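DNA processing protein DprA (Streptococcus pneumoniae, PDB 3UQZ) binds single-stranded DNA taken up during natural transformation, protects it from nucleases and helps load the RecA recombinase onto it. Local coordinates at residues L35-I40 with E54-I59; P72-S75 with C80-W83; I138-G141 with I146-A149. All blocks are in the same frame, centred on the assembly; numbering follows the deposited sequence.

Contact 1: L35-I40 with E54-I59; sequences LLLGDI and ERYFQI
L37 reaches across from the first turn of helix 37-43 and meets two aromatic side chains of helix 49-58: CD1 touches the Y56 ring alone, whereas CD2 lies between the Y56 and F57 rings. The CH-pi contact belongs to CD1: L37 CD1 sits almost over the middle of the Y56 ring, 3.9 Å from its centroid and only 6° off the ring normal. The remaining contacts are apolar and fall to the other branch. L37 CD2 lies 3.6 Å from Y56 CD2, toward one side of the same ring, and 3.5 Å from F57 CZ, the far end of a phenyl group that approaches from the opposite direction. With CG anti to the backbone N in L37 (chi1 -159°) and in Y56 (chi1 -178°), both side chains are carried toward the facing helix, where they meet.

The polar end of Y56 is directed to another helix: its hydroxyl is hydrogen-bonded to E7 OE1, and K10 makes a cation-pi contact with the ring. F52 and M53 of helix 49-58 also touch L37, within the sterile alpha motif domain. No hydrogen bond joins 35-40 to 54-59, so these two segments are held to each other by dispersion and shape, while the tyrosine adds a polar tie to helix 5-13.

Contact 2: P72-S75 with C80-W83; sequences PSFS and CYPW
F74 lays its CB and the near part of its ring against the sulfur of C80, with F74 CB and C80 SG 3.6 Å apart. The sulfur-aromatic contact is oblique: C80 SG stands 4.3 Å from the centroid of the F74 ring, 38° off the ring normal, and is nearest CB, CG and CD1. In F74, CG lies between the backbone N and the carbonyl carbon (chi1 68°), which turns the ring toward the loop residues.

The next residue, Y81, meets the phenylalanine at its rim. Y81 CD1 comes in near the plane of the F74 ring, 3.7 Å from F74 CE1, and the two ring planes are inclined at 64° with centroids 6.0 Å apart, an oblique pair. The same F74 CE1 has P82 CD at 4.2 Å, a looser contact made obliquely to the ring.

Strand 73-75 is an outermost strand, within this chain, of the mixed sheet in the Rossmann-fold part of the protein, running antiparallel to strand 94-99. The loop that follows it folds back, so that C80, Y81 and P82 pack against the side chain of F74, which also touches L95 and Y97 of the neighbouring strand.

Beyond the phenylalanine, the backbone of S75 takes part: S75 O lies 3.6 Å from Y81 CD1, a van der Waals contact oblique to the tyrosine ring. The side chain of S75 points away from the loop residues, its OG hydrogen-bonded to N5 OD1 and to L77 N, while the S75 amide bonds to D78 OD2 inside the turn itself. Y81 OH bonds to P92 O, fixing the outer end of the tyrosine just ahead of strand 94-99.

Contact 3: I138-G141 with I146-A149; sequences IVSG and IDTA
S140 and D147 point their side chains at each other across the turn from strand 137-140 into helix 146-157. The serine hydroxyl comes up to the carboxylate carbon, S140 OG lying 3.1 Å from D147 CG and 3.4 Å from both D147 OD1 and D147 OD2. Neither approach has the geometry of a hydrogen bond; the hydroxyl instead bonds to V111 O on the adjacent strand 108-113. The torsions suit this facing arrangement: S140 OG is anti to its own backbone N (chi1 -155°), whereas D147 CG is anti to the carbonyl carbon, which carries the carboxylate back toward the strand end.

One carboxylate oxygen reaches past the serine to the backbone beyond it. G141 N donates to D147 OD2 at 3.1 Å, a weak bond whose N-H...O angle is 134°, well bent from straight. D147 OD2 is also 3.4 Å from G141 CA. All three residues are buried, and this link is the one hydrogen bond between 138-141 and 146-149.

Strand 137-140 lies between strands 108-113 and 161-164, both parallel to it, and opens the beta-alpha-beta unit that runs through helix 146-157 to strand 161-164. I138 packs on A150 and A154 of that helix, while I146 and A149 face helix 119-130 through V125 and A122.

The three contacts follow one another along the chain and do not touch. Contact 1 lies in the sterile alpha motif domain, its centre about 29 Å from the centre of the chain; contacts 2 and 3 belong to the Rossmann-fold part and reach the same sheet. Contact 2 sits at a strand that is outermost within this chain, contact 3 further inside the strand order, with about 21 Å between their centres and about 9 Å between nearest atoms. Contact 1 is about 24 Å from contact 2 and about 39 Å from contact 3, centre to centre. N5, bonded to S75 of contact 2, carries a direct tie from the N-terminal domain to the sheet.

Contact 1: L35-I40 with E54-I59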
loop_
_atom_site.group_PDB
_atom_site.type_symbol
_atom_site.label_atom_id
_atom_site.label_comp_id
_atom_site.label_asym_id
_atom_site.label_seq_id
_atom_site.Cartn_x
_atom_site.Cartn_y
_atom_site.Cartn_z
ATOM N N LEU A 35 -38.868 35.401 2.215
ATOM C CA LEU A 35 -38.113 36.346 1.379
ATOM C C LEU A 35 -38.915 36.712 0.147
ATOM O O LEU A 35 -39.644 35.864 -0.355
ATOM C CB LEU A 35 -36.786 35.691 0.910
ATOM C CG LEU A 35 -35.713 35.392 1.965
ATOM C CD1 LEU A 35 -34.655 34.471 1.412
ATOM C CD2 LEU A 35 -35.054 36.659 2.455
ATOM N N LEU A 36 -38.814 37.950 -0.351
ATOM C CA LEU A 36 -39.516 38.206 -1.600
ATOM C C LEU A 36 -38.635 37.947 -2.816
ATOM O O LEU A 36 -37.415 38.030 -2.710
ATOM C CB LEU A 36 -40.411 39.459 -1.681
ATOM C CG LEU A 36 -39.957 40.808 -1.159
ATOM C CD1 LEU A 36 -38.827 41.363 -1.979
ATOM C CD2 LEU A 36 -41.096 41.778 -1.256
ATOM N N LEU A 37 -39.250 37.576 -3.942
ATOM C CA LEU A 37 -38.586 37.160 -5.178
ATOM C C LEU A 37 -37.431 38.014 -5.664
ATOM O O LEU A 37 -36.432 37.462 -6.131
ATOM C CB LEU A 37 -39.607 36.894 -6.284
ATOM C CG LEU A 37 -39.168 36.013 -7.453
ATOM C CD1 LEU A 37 -38.799 34.594 -7.006
ATOM C CD2 LEU A 37 -40.260 35.920 -8.455
ATOM N N GLY A 38 -37.558 39.334 -5.519
ATOM C CA GLY A 38 -36.520 40.291 -5.882
ATOM C C GLY A 38 -35.281 40.132 -5.029
ATOM O O GLY A 38 -34.166 40.310 -5.522
ATOM N N ASP A 39 -35.469 39.768 -3.748
ATOM C CA ASP A 39 -34.375 39.515 -2.810
ATOM C C ASP A 39 -33.717 38.170 -3.113
ATOM O O ASP A 39 -32.490 38.097 -3.141
ATOM C CB ASP A 39 -34.860 39.574 -1.354
ATOM C CG ASP A 39 -35.241 40.969 -0.888
ATOM O OD1 ASP A 39 -34.535 41.942 -1.267
ATOM O OD2 ASP A 39 -36.204 41.086 -0.096
ATOM N N ILE A 40 -34.526 37.122 -3.399
ATOM C CA ILE A 40 -34.023 35.797 -3.774
ATOM C C ILE A 40 -33.090 35.949 -4.983
ATOM O O ILE A 40 -31.965 35.449 -4.937
ATOM C CB ILE A 40 -35.171 34.771 -4.011
ATOM C CG1 ILE A 40 -35.919 34.452 -2.697
ATOM C CG2 ILE A 40 -34.650 33.482 -4.688
ATOM C CD1 ILE A 40 -37.236 33.646 -2.844
ATOM N N GLU A 54 -38.205 36.122 -14.730
ATOM C CA GLU A 54 -39.010 35.870 -15.927
ATOM C C GLU A 54 -39.353 34.393 -15.951
ATOM O O GLU A 54 -40.531 34.059 -15.883
ATOM C CB GLU A 54 -38.238 36.274 -17.200
ATOM C CG GLU A 54 -39.051 36.205 -18.483
ATOM C CD GLU A 54 -38.261 36.440 -19.757
ATOM O OE1 GLU A 54 -37.390 35.601 -20.087
ATOM O OE2 GLU A 54 -38.528 37.458 -20.438
ATOM N N ARG A 55 -38.322 33.520 -15.956
ATOM C CA ARG A 55 -38.439 32.052 -15.956
ATOM C C ARG A 55 -39.308 31.531 -14.815
ATOM O O ARG A 55 -40.149 30.660 -15.053
ATOM C CB ARG A 55 -37.054 31.393 -15.939
ATOM C CG ARG A 55 -36.315 31.499 -17.268
ATOM C CD ARG A 55 -35.041 30.688 -17.281
ATOM N NE ARG A 55 -35.292 29.263 -17.054
ATOM C CZ ARG A 55 -34.345 28.332 -17.004
ATOM N NH1 ARG A 55 -33.071 28.663 -17.180
ATOM N NH2 ARG A 55 -34.662 27.064 -16.782
ATOM N N TYR A 56 -39.152 32.105 -13.599
ATOM C CA TYR A 56 -39.953 31.741 -12.428
ATOM C C TYR A 56 -41.453 31.973 -12.699
ATOM O O TYR A 56 -42.274 31.092 -12.430
ATOM C CB TYR A 56 -39.487 32.521 -11.180
ATOM C CG TYR A 56 -40.235 32.152 -9.914
ATOM C CD1 TYR A 56 -39.711 31.226 -9.014
ATOM C CD2 TYR A 56 -41.468 32.732 -9.614
ATOM C CE1 TYR A 56 -40.396 30.883 -7.849
ATOM C CE2 TYR A 56 -42.165 32.389 -8.456
ATOM C CZ TYR A 56 -41.626 31.464 -7.578
ATOM O OH TYR A 56 -42.323 31.122 -6.449
ATOM N N PHE A 57 -41.797 33.155 -13.246
ATOM C CA PHE A 57 -43.175 33.529 -13.574
ATOM C C PHE A 57 -43.799 32.700 -14.687
ATOM O O PHE A 57 -45.011 32.465 -14.645
ATOM C CB PHE A 57 -43.291 35.032 -13.865
ATOM C CG PHE A 57 -43.073 35.899 -12.648
ATOM C CD1 PHE A 57 -43.842 35.730 -11.501
ATOM C CD2 PHE A 57 -42.119 36.901 -12.654
ATOM C CE1 PHE A 57 -43.624 36.520 -10.371
ATOM C CE2 PHE A 57 -41.894 37.677 -11.516
ATOM C CZ PHE A 57 -42.675 37.513 -10.403
ATOM N N GLN A 58 -42.979 32.227 -15.655
ATOM C CA GLN A 58 -43.455 31.407 -16.774
ATOM C C GLN A 58 -43.796 29.968 -16.377
ATOM O O GLN A 58 -44.463 29.267 -17.141
ATOM C CB GLN A 58 -42.479 31.458 -17.958
ATOM C CG GLN A 58 -42.472 32.823 -18.654
ATOM C CD GLN A 58 -41.256 33.072 -19.505
ATOM O OE1 GLN A 58 -40.282 32.307 -19.513
ATOM N NE2 GLN A 58 -41.285 34.174 -20.241
ATOM N N ILE A 59 -43.361 29.533 -15.179
ATOM C CA ILE A 59 -43.603 28.178 -14.676
ATOM C C ILE A 59 -45.080 27.905 -14.398
ATOM O O ILE A 59 -45.716 28.647 -13.648
ATOM C CB ILE A 59 -42.666 27.831 -13.469
ATOM C CG1 ILE A 59 -41.221 27.559 -13.953
ATOM C CG2 ILE A 59 -43.198 26.643 -12.650
ATOM C CD1 ILE A 59 -40.162 27.669 -12.910
#

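Contact 2: P72-S75 with C80-W83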
loop_
_atom_site.group_PDB
_atom_site.type_symbol
_atom_site.label_atom_id
_atom_site.label_comp_id
_atom_site.label_asym_id
_atom_site.label_seq_id
_atom_site.Cartn_x
_atom_site.Cartn_y
_atom_site.Cartn_z
ATOM N N PRO A 72 -41.273 11.167 -3.412
ATOM C CA PRO A 72 -41.091 12.000 -2.207
ATOM C C PRO A 72 -39.715 12.669 -2.163
ATOM O O PRO A 72 -38.837 12.333 -2.963
ATOM C CB PRO A 72 -41.292 11.011 -1.046
ATOM C CG PRO A 72 -40.986 9.691 -1.619
ATOM C CD PRO A 72 -41.402 9.738 -3.057
ATOM N N SER A 73 -39.535 13.629 -1.240
ATOM C CA SER A 73 -38.288 14.372 -1.126
ATOM C C SER A 73 -38.063 14.914 0.275
ATOM O O SER A 73 -38.935 14.809 1.138
ATOM C CB SER A 73 -38.266 15.519 -2.141
ATOM O OG SER A 73 -39.407 16.356 -2.031
ATOM N N PHE A 74 -36.863 15.462 0.498
ATOM C CA PHE A 74 -36.421 16.143 1.713
ATOM C C PHE A 74 -35.335 17.137 1.323
ATOM O O PHE A 74 -34.630 16.918 0.332
ATOM C CB PHE A 74 -35.960 15.168 2.818
ATOM C CG PHE A 74 -34.689 14.387 2.558
ATOM C CD1 PHE A 74 -33.460 14.852 3.023
ATOM C CD2 PHE A 74 -34.721 13.177 1.860
ATOM C CE1 PHE A 74 -32.279 14.147 2.761
ATOM C CE2 PHE A 74 -33.538 12.470 1.606
ATOM C CZ PHE A 74 -32.328 12.957 2.065
ATOM N N SER A 75 -35.239 18.255 2.058
ATOM C CA SER A 75 -34.272 19.315 1.767
ATOM C C SER A 75 -33.335 19.551 2.940
ATOM O O SER A 75 -33.565 19.024 4.029
ATOM C CB SER A 75 -34.998 20.612 1.414
ATOM O OG SER A 75 -35.640 21.180 2.546
ATOM N N CYS A 80 -34.493 15.469 8.958
ATOM C CA CYS A 80 -33.957 14.187 8.523
ATOM C C CYS A 80 -32.675 14.296 7.693
ATOM O O CYS A 80 -31.974 13.290 7.519
ATOM C CB CYS A 80 -35.025 13.372 7.803
ATOM S SG CYS A 80 -35.402 13.970 6.144
ATOM N N TYR A 81 -32.377 15.491 7.165
ATOM C CA TYR A 81 -31.177 15.697 6.369
ATOM C C TYR A 81 -29.931 15.349 7.223
ATOM O O TYR A 81 -29.768 15.924 8.310
ATOM C CB TYR A 81 -31.120 17.138 5.826
ATOM C CG TYR A 81 -30.109 17.340 4.718
ATOM C CD1 TYR A 81 -30.495 17.323 3.384
ATOM C CD2 TYR A 81 -28.766 17.588 5.008
ATOM C CE1 TYR A 81 -29.575 17.554 2.364
ATOM C CE2 TYR A 81 -27.834 17.793 3.995
ATOM C CZ TYR A 81 -28.245 17.781 2.674
ATOM O OH TYR A 81 -27.327 17.999 1.680
ATOM N N PRO A 82 -29.100 14.355 6.774
ATOM C CA PRO A 82 -27.930 13.956 7.585
ATOM C C PRO A 82 -26.849 15.027 7.718
ATOM O O PRO A 82 -26.449 15.648 6.732
ATOM C CB PRO A 82 -27.442 12.660 6.933
ATOM C CG PRO A 82 -28.001 12.665 5.592
ATOM C CD PRO A 82 -29.197 13.557 5.534
ATOM N N TRP A 83 -26.396 15.234 8.963
ATOM C CA TRP A 83 -25.424 16.248 9.350
ATOM C C TRP A 83 -24.076 16.148 8.673
ATOM O O TRP A 83 -23.471 17.183 8.427
ATOM C CB TRP A 83 -25.288 16.316 10.877
ATOM C CG TRP A 83 -26.460 16.931 11.601
ATOM C CD1 TRP A 83 -27.597 17.449 11.049
ATOM C CD2 TRP A 83 -26.588 17.107 13.021
ATOM N NE1 TRP A 83 -28.432 17.917 12.037
ATOM C CE2 TRP A 83 -27.830 17.736 13.256
ATOM C CE3 TRP A 83 -25.757 16.819 14.122
ATOM C CZ2 TRP A 83 -28.260 18.085 14.545
ATOM C CZ3 TRP A 83 -26.178 17.180 15.392
ATOM C CH2 TRP A 83 -27.415 17.803 15.594
#

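Contact 3: I138-G141 with I146-A149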
loop_
_atom_site.group_PDB
_atom_site.type_symbol
_atom_site.label_atom_id
_atom_site.label_comp_id
_atom_site.label_asym_id
_atom_site.label_seq_id
_atom_site.Cartn_x
_atom_site.Cartn_y
_atom_site.Cartn_z
ATOM N N ILE A 138 -23.774 0.179 3.269
ATOM C CA ILE A 138 -22.939 0.306 2.076
ATOM C C ILE A 138 -23.535 1.349 1.136
ATOM O O ILE A 138 -24.622 1.136 0.565
ATOM C CB ILE A 138 -22.685 -1.076 1.391
ATOM C CG1 ILE A 138 -22.086 -2.144 2.365
ATOM C CG2 ILE A 138 -21.886 -0.954 0.082
ATOM C CD1 ILE A 138 -20.864 -1.765 3.197
ATOM N N VAL A 139 -22.830 2.488 0.994
ATOM C CA VAL A 139 -23.274 3.560 0.111
ATOM C C VAL A 139 -22.484 3.500 -1.192
ATOM O O VAL A 139 -21.254 3.526 -1.158
ATOM C CB VAL A 139 -23.219 4.956 0.774
ATOM C CG1 VAL A 139 -23.832 6.011 -0.146
ATOM C CG2 VAL A 139 -23.922 4.955 2.128
ATOM N N SER A 140 -23.184 3.380 -2.331
ATOM C CA SER A 140 -22.563 3.338 -3.655
ATOM C C SER A 140 -23.497 3.913 -4.724
ATOM O O SER A 140 -24.618 4.284 -4.402
ATOM C CB SER A 140 -22.084 1.931 -3.995
ATOM O OG SER A 140 -21.033 2.001 -4.942
ATOM N N GLY A 141 -23.031 4.005 -5.969
ATOM C CA GLY A 141 -23.771 4.647 -7.049
ATOM C C GLY A 141 -24.428 3.828 -8.132
ATOM O O GLY A 141 -24.786 4.374 -9.180
ATOM N N ILE A 146 -17.461 -2.358 -9.728
ATOM C CA ILE A 146 -17.256 -2.270 -8.273
ATOM C C ILE A 146 -18.519 -1.870 -7.502
ATOM O O ILE A 146 -18.830 -2.507 -6.492
ATOM C CB ILE A 146 -16.012 -1.405 -7.900
ATOM C CG1 ILE A 146 -14.688 -1.967 -8.508
ATOM C CG2 ILE A 146 -15.891 -1.152 -6.376
ATOM C CD1 ILE A 146 -14.162 -3.332 -7.953
ATOM N N ASP A 147 -19.244 -0.841 -7.984
ATOM C CA ASP A 147 -20.469 -0.358 -7.357
ATOM C C ASP A 147 -21.502 -1.482 -7.246
ATOM O O ASP A 147 -22.015 -1.717 -6.151
ATOM C CB ASP A 147 -21.045 0.858 -8.110
ATOM C CG ASP A 147 -20.296 2.179 -7.979
ATOM O OD1 ASP A 147 -19.074 2.151 -7.760
ATOM O OD2 ASP A 147 -20.926 3.236 -8.158
ATOM N N THR A 148 -21.745 -2.221 -8.344
ATOM C CA THR A 148 -22.694 -3.345 -8.366
ATOM C C THR A 148 -22.285 -4.456 -7.394
ATOM O O THR A 148 -23.137 -4.983 -6.670
ATOM C CB THR A 148 -22.910 -3.838 -9.804
ATOM O OG1 THR A 148 -23.344 -2.728 -10.594
ATOM C CG2 THR A 148 -23.927 -4.960 -9.898
ATOM N N ALA A 149 -20.987 -4.782 -7.358
ATOM C CA ALA A 149 -20.435 -5.808 -6.477
ATOM C C ALA A 149 -20.560 -5.398 -5.012
ATOM O O ALA A 149 -20.767 -6.252 -4.154
ATOM C CB ALA A 149 -18.983 -6.069 -6.827
#